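PDB 6XSO: cellulase from Uncultured bacterium, which probably hydrolyses internal beta-1,4 linkages of cellulose and related plant polysaccharides, as a broad-specificity endoglucanase of glycoside hydrolase family 5, subfamily 4. Local coordinates for residues A[93-98]-A[154-159]; A[149-154]-A[214-219]. One frame throughout, in Å; residues are numbered along the deposited sequence.

Overall arrangement
The chain folds as a (beta/alpha)8 barrel, eight parallel strands in sequential order with helices packed outside them. Following it from the N terminus, residues 93-98 run from a loop into the first turn of helix 97-111; after strand 116-119 the chain reaches helix 140-161, where residues 154-159 close interaction 1. Interaction 2 starts just before that closure, at residues 149-154, and is completed by residues 214-219 near the end of helix 196-219, beyond strand 168-171. The two loops therefore cross, overlapping at Trp-154. Helix 140-161 is common to both: interaction 1 ties it to the run-in of the preceding helix 97-111, interaction 2 to the following helix 196-219.

Interaction 1. Residues A[93-98]-A[154-159]; sequences GKVNEA and WRQIAE
Gln-156 of helix 140-161 spends both ends of its carboxamide on the backbone of Gly-93 and Val-95, in the turn that leads into helix 97-111. Its OE1 accepts from Val-95 N at 2.8 Å, nearly straight at 172°, with the donor in the carbonyl plane on a lone pair. Its NE2 donates to Gly-93 O at 2.9 Å; that acceptor lies in the plane of the glutamine amide, although NE2 itself stands above the peptide carbonyl plane of Gly-93. NE2 also makes a weak bond to Tyr-152 O, one turn back in the helix. The group reaches the turn because CG is anti to the carbonyl carbon (chi1 -69°) and the chain runs on extended (chi2 172°). Val-95 packs beside the amide, its CB 3.6 Å from Gln-156 OE1, and its side chain also touches Leu-153. The stem of Lys-94 passes roughly perpendicular to the glutamine, CG 3.8 Å from Gln-156 OE1. Just past the contact, Asn-96 caps helix 97-111 by bonding Trp-99 N through OD1. An alanine in place of Gln-156 is likely to leave Val-95 N and Gly-93 O without these partners. Two bonds that run nearly side by side, one accepted and one donated, fix the amide's rotation, and since they distinguish oxygen from nitrogen, the contact is a neutral, directional one, with a single side chain reading the backbone polarity of the turn.

Interaction 2. Residues A[149-154]-A[214-219]; sequences KYEYLW and VNAVRG
The indole of Trp-154 leans on Val-217 and, within its own helix, on the ring of Tyr-150, where two neighbouring outer helices of the TIM barrel, 140-161 and 196-219, pack together. Trp-154 CD1 sits 3.5 Å above one face of the Tyr-150 ring, toward its rim, while Tyr-150 CE2 lies in plane at the indole edge: an edge-to-face pair. One indole face takes Ile-157 CD1 near the rim; Phe-213 adds a second edge-to-face partner and Phe-170, on strand 168-171, meets the ring with planes at about 35°. Val-217 CG2 approaches the indole obliquely, 3.9 Å from Trp-154 CE3, and the valine and indole run alongside each other in the same sense. The methyl placed there is the one anti to the carbonyl carbon of Val-217, CG1 being anti to the backbone N (chi1 171°). At the closest point of the backbones stands the small residue Ala-216: its CB packs 4.0 Å from Trp-154 CB and 3.6 Å from Glu-151 O. Local axes approach to 8.5 Å and cross at -35°, with both helices running in the same general direction. Trp-154 NE1 and Tyr-150 OH both bond Ser-172 O, fixing the aromatic pair against the loop after strand 168-171. Toward the more open margin the contact turns polar. Glu-151 OE2, which also bonds Ser-212 OG, accepts at 2.8 Å from a water oxygen, and that water accepts in turn from Asn-215 ND2 at 3.0 Å.

Interaction 1. Residues A[93-98]-A[154-159]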
loop_
_atom_site.group_PDB
_atom_site.type_symbol
_atom_site.label_atom_id
_atom_site.label_comp_id
_atom_site.label_asym_id
_atom_site.label_seq_id
_atom_site.Cartn_x
_atom_site.Cartn_y
_atom_site.Cartn_z
ATOM N N GLY A 93 -19.911 11.251 5.166
ATOM C CA GLY A 93 -18.951 10.301 4.664
ATOM C C GLY A 93 -19.052 10.022 3.182
ATOM O O GLY A 93 -18.327 9.153 2.688
ATOM N N LYS A 94 -19.928 10.726 2.466
ATOM C CA LYS A 94 -20.080 10.521 1.029
ATOM C C LYS A 94 -18.939 11.200 0.276
ATOM O O LYS A 94 -18.660 12.385 0.489
ATOM C CB LYS A 94 -21.433 11.062 0.556
ATOM C CG LYS A 94 -21.725 10.717 -0.919
ATOM C CD LYS A 94 -23.080 11.208 -1.372
ATOM C CE LYS A 94 -23.064 12.695 -1.691
ATOM N NZ LYS A 94 -24.312 13.107 -2.390
ATOM N N VAL A 95 -18.294 10.442 -0.614
ATOM C CA VAL A 95 -17.213 10.949 -1.464
ATOM C C VAL A 95 -17.855 11.680 -2.634
ATOM O O VAL A 95 -18.788 11.165 -3.261
ATOM C CB VAL A 95 -16.341 9.787 -1.974
ATOM C CG1 VAL A 95 -15.257 10.292 -2.943
ATOM C CG2 VAL A 95 -15.715 9.021 -0.800
ATOM N N ASN A 96 -17.364 12.876 -2.948
ATOM C CA ASN A 96 -17.983 13.624 -4.033
ATOM C C ASN A 96 -17.692 12.951 -5.375
ATOM O O ASN A 96 -16.684 12.266 -5.548
ATOM C CB ASN A 96 -17.542 15.086 -4.045
ATOM C CG ASN A 96 -16.076 15.253 -4.250
ATOM O OD1 ASN A 96 -15.570 15.181 -5.378
ATOM N ND2 ASN A 96 -15.364 15.510 -3.160
ATOM N N GLU A 97 -18.610 13.144 -6.330
ATOM C CA GLU A 97 -18.520 12.416 -7.597
ATOM C C GLU A 97 -17.277 12.807 -8.385
ATOM O O GLU A 97 -16.651 11.959 -9.038
ATOM C CB GLU A 97 -19.786 12.649 -8.426
ATOM C CG GLU A 97 -21.018 11.984 -7.847
ATOM C CD GLU A 97 -22.266 12.251 -8.667
ATOM O OE1 GLU A 97 -22.149 12.854 -9.758
ATOM O OE2 GLU A 97 -23.365 11.854 -8.218
ATOM N N ALA A 98 -16.880 14.080 -8.320
ATOM C CA ALA A 98 -15.723 14.519 -9.101
ATOM C C ALA A 98 -14.451 13.821 -8.638
ATOM O O ALA A 98 -13.586 13.471 -9.456
ATOM C CB ALA A 98 -15.563 16.038 -8.998
ATOM N N TRP A 154 -15.799 2.262 2.176
ATOM C CA TRP A 154 -15.427 1.108 1.365
ATOM C C TRP A 154 -16.573 0.616 0.497
ATOM O O TRP A 154 -16.328 0.159 -0.627
ATOM C CB TRP A 154 -14.796 0.001 2.206
ATOM C CG TRP A 154 -13.330 0.196 2.236
ATOM C CD1 TRP A 154 -12.555 0.506 3.312
ATOM C CD2 TRP A 154 -12.455 0.144 1.103
ATOM N NE1 TRP A 154 -11.242 0.637 2.921
ATOM C CE2 TRP A 154 -11.165 0.434 1.566
ATOM C CE3 TRP A 154 -12.655 -0.089 -0.270
ATOM C CZ2 TRP A 154 -10.070 0.467 0.720
ATOM C CZ3 TRP A 154 -11.555 -0.072 -1.108
ATOM C CH2 TRP A 154 -10.285 0.220 -0.606
ATOM N N ARG A 155 -17.827 0.723 0.958
ATOM C CA ARG A 155 -18.928 0.380 0.063
ATOM C C ARG A 155 -18.908 1.278 -1.169
ATOM O O ARG A 155 -19.140 0.816 -2.291
ATOM C CB ARG A 155 -20.274 0.468 0.779
ATOM C CG ARG A 155 -20.521 -0.677 1.757
ATOM C CD ARG A 155 -21.992 -0.812 2.193
ATOM N NE ARG A 155 -22.570 0.442 2.674
ATOM C CZ ARG A 155 -22.463 0.878 3.925
ATOM N NH1 ARG A 155 -21.815 0.157 4.825
ATOM N NH2 ARG A 155 -23.016 2.034 4.276
ATOM N N GLN A 156 -18.628 2.568 -0.979
ATOM C CA GLN A 156 -18.624 3.494 -2.111
ATOM C C GLN A 156 -17.495 3.178 -3.080
ATOM O O GLN A 156 -17.697 3.167 -4.302
ATOM C CB GLN A 156 -18.458 4.929 -1.613
ATOM C CG GLN A 156 -19.631 5.499 -0.851
ATOM C CD GLN A 156 -19.289 6.844 -0.249
ATOM O OE1 GLN A 156 -19.242 7.852 -0.956
ATOM N NE2 GLN A 156 -19.034 6.864 1.066
ATOM N N ILE A 157 -16.288 2.964 -2.556
ATOM C CA ILE A 157 -15.168 2.628 -3.432
ATOM C C ILE A 157 -15.461 1.319 -4.151
ATOM O O ILE A 157 -15.254 1.193 -5.361
ATOM C CB ILE A 157 -13.848 2.545 -2.639
ATOM C CG1 ILE A 157 -13.504 3.885 -1.981
ATOM C CG2 ILE A 157 -12.706 2.132 -3.576
ATOM C CD1 ILE A 157 -12.455 3.796 -0.893
ATOM N N ALA A 158 -15.898 0.307 -3.399
ATOM C CA ALA A 158 -16.188 -0.995 -3.991
ATOM C C ALA A 158 -17.240 -0.898 -5.091
ATOM O O ALA A 158 -17.090 -1.514 -6.159
ATOM C CB ALA A 158 -16.610 -1.972 -2.894
ATOM N N GLU A 159 -18.304 -0.125 -4.862
ATOM C CA GLU A 159 -19.317 0.045 -5.901
ATOM C C GLU A 159 -18.732 0.693 -7.143
ATOM O O GLU A 159 -19.047 0.292 -8.270
ATOM C CB GLU A 159 -20.466 0.901 -5.364
ATOM C CG GLU A 159 -21.335 0.226 -4.346
ATOM C CD GLU A 159 -22.197 -0.881 -4.934
ATOM O OE1 GLU A 159 -22.210 -1.020 -6.170
ATOM O OE2 GLU A 159 -22.844 -1.602 -4.142
#

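Interaction 2. Residues A[149-154]-A[214-219]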
loop_
_atom_site.group_PDB
_atom_site.type_symbol
_atom_site.label_atom_id
_atom_site.label_comp_id
_atom_site.label_asym_id
_atom_site.label_seq_id
_atom_site.Cartn_x
_atom_site.Cartn_y
_atom_site.Cartn_z
ATOM N N LYS A 149 -18.782 4.765 9.330
ATOM C CA LYS A 149 -18.293 5.651 8.273
ATOM C C LYS A 149 -17.259 4.948 7.400
ATOM O O LYS A 149 -17.254 5.113 6.170
ATOM C CB LYS A 149 -17.661 6.904 8.881
ATOM C CG LYS A 149 -17.558 8.074 7.920
ATOM C CD LYS A 149 -18.729 9.043 8.132
ATOM C CE LYS A 149 -18.442 10.038 9.252
ATOM N NZ LYS A 149 -19.442 11.140 9.293
ATOM N N TYR A 150 -16.355 4.193 8.032
ATOM C CA TYR A 150 -15.333 3.446 7.304
ATOM C C TYR A 150 -15.952 2.403 6.383
ATOM O O TYR A 150 -15.550 2.277 5.218
ATOM C CB TYR A 150 -14.383 2.795 8.313
ATOM C CG TYR A 150 -13.327 1.922 7.701
ATOM C CD1 TYR A 150 -13.470 0.540 7.663
ATOM C CD2 TYR A 150 -12.158 2.467 7.205
ATOM C CE1 TYR A 150 -12.494 -0.268 7.116
ATOM C CE2 TYR A 150 -11.194 1.661 6.645
ATOM C CZ TYR A 150 -11.370 0.303 6.615
ATOM O OH TYR A 150 -10.429 -0.538 6.080
ATOM N N GLU A 151 -16.931 1.647 6.880
ATOM C CA GLU A 151 -17.645 0.703 6.023
ATOM C C GLU A 151 -18.344 1.421 4.871
ATOM O O GLU A 151 -18.324 0.935 3.736
ATOM C CB GLU A 151 -18.621 -0.154 6.843
ATOM C CG GLU A 151 -17.908 -1.137 7.769
ATOM C CD GLU A 151 -18.819 -2.159 8.442
ATOM O OE1 GLU A 151 -19.992 -2.307 8.051
ATOM O OE2 GLU A 151 -18.341 -2.840 9.380
ATOM N N TYR A 152 -18.960 2.583 5.133
ATOM C CA TYR A 152 -19.623 3.318 4.053
ATOM C C TYR A 152 -18.623 3.778 3.002
ATOM O O TYR A 152 -18.906 3.719 1.792
ATOM C CB TYR A 152 -20.408 4.501 4.639
ATOM C CG TYR A 152 -21.116 5.425 3.662
ATOM C CD1 TYR A 152 -21.182 6.776 3.918
ATOM C CD2 TYR A 152 -21.715 4.944 2.505
ATOM C CE1 TYR A 152 -21.831 7.638 3.065
ATOM C CE2 TYR A 152 -22.370 5.805 1.629
ATOM C CZ TYR A 152 -22.409 7.149 1.911
ATOM O OH TYR A 152 -23.085 8.023 1.055
ATOM N N LEU A 153 -17.453 4.246 3.437
ATOM C CA LEU A 153 -16.408 4.616 2.480
ATOM C C LEU A 153 -16.031 3.440 1.586
ATOM O O LEU A 153 -15.948 3.587 0.359
ATOM C CB LEU A 153 -15.196 5.164 3.223
ATOM C CG LEU A 153 -13.953 5.486 2.401
ATOM C CD1 LEU A 153 -14.288 6.480 1.322
ATOM C CD2 LEU A 153 -12.853 6.012 3.318
ATOM N N TRP A 154 -15.799 2.262 2.176
ATOM C CA TRP A 154 -15.427 1.108 1.365
ATOM C C TRP A 154 -16.573 0.616 0.497
ATOM O O TRP A 154 -16.328 0.159 -0.627
ATOM C CB TRP A 154 -14.796 0.001 2.206
ATOM C CG TRP A 154 -13.330 0.196 2.236
ATOM C CD1 TRP A 154 -12.555 0.506 3.312
ATOM C CD2 TRP A 154 -12.455 0.144 1.103
ATOM N NE1 TRP A 154 -11.242 0.637 2.921
ATOM C CE2 TRP A 154 -11.165 0.434 1.566
ATOM C CE3 TRP A 154 -12.655 -0.089 -0.270
ATOM C CZ2 TRP A 154 -10.070 0.467 0.720
ATOM C CZ3 TRP A 154 -11.555 -0.072 -1.108
ATOM C CH2 TRP A 154 -10.285 0.220 -0.606
ATOM N N VAL A 214 -13.316 -6.025 4.587
ATOM C CA VAL A 214 -13.676 -7.190 3.785
ATOM C C VAL A 214 -15.188 -7.302 3.679
ATOM O O VAL A 214 -15.740 -7.495 2.589
ATOM C CB VAL A 214 -13.032 -8.461 4.363
ATOM C CG1 VAL A 214 -13.607 -9.692 3.706
ATOM C CG2 VAL A 214 -11.513 -8.417 4.155
ATOM N N ASN A 215 -15.886 -7.170 4.811
ATOM C CA ASN A 215 -17.331 -7.324 4.797
ATOM C C ASN A 215 -17.997 -6.269 3.925
ATOM O O ASN A 215 -18.951 -6.569 3.194
ATOM C CB ASN A 215 -17.872 -7.238 6.222
ATOM C CG ASN A 215 -17.481 -8.437 7.077
ATOM O OD1 ASN A 215 -17.052 -9.473 6.568
ATOM N ND2 ASN A 215 -17.621 -8.291 8.395
ATOM N N ALA A 216 -17.516 -5.027 3.989
ATOM C CA ALA A 216 -18.125 -3.969 3.191
ATOM C C ALA A 216 -17.900 -4.222 1.709
ATOM O O ALA A 216 -18.814 -4.064 0.892
ATOM C CB ALA A 216 -17.541 -2.615 3.592
ATOM N N VAL A 217 -16.689 -4.642 1.348
ATOM C CA VAL A 217 -16.383 -4.845 -0.058
ATOM C C VAL A 217 -17.146 -6.048 -0.597
ATOM O O VAL A 217 -17.835 -5.963 -1.619
ATOM C CB VAL A 217 -14.866 -5.003 -0.265
ATOM C CG1 VAL A 217 -14.595 -5.444 -1.708
ATOM C CG2 VAL A 217 -14.122 -3.730 0.054
ATOM N N ARG A 218 -17.035 -7.190 0.083
ATOM C CA ARG A 218 -17.674 -8.395 -0.426
ATOM C C ARG A 218 -19.189 -8.252 -0.438
ATOM O O ARG A 218 -19.862 -8.857 -1.284
ATOM C CB ARG A 218 -17.250 -9.605 0.391
ATOM C CG ARG A 218 -15.739 -9.736 0.528
ATOM C CD ARG A 218 -15.229 -10.829 -0.347
ATOM N NE ARG A 218 -13.816 -11.105 -0.159
ATOM C CZ ARG A 218 -12.904 -10.918 -1.112
ATOM N NH1 ARG A 218 -13.266 -10.430 -2.294
ATOM N NH2 ARG A 218 -11.633 -11.218 -0.879
ATOM N N GLY A 219 -19.737 -7.442 0.475
ATOM C CA GLY A 219 -21.177 -7.246 0.545
ATOM C C GLY A 219 -21.770 -6.511 -0.636
ATOM O O GLY A 219 -22.992 -6.560 -0.835
HETATM O O HOH W 1 -18.711 -5.657 9.393
#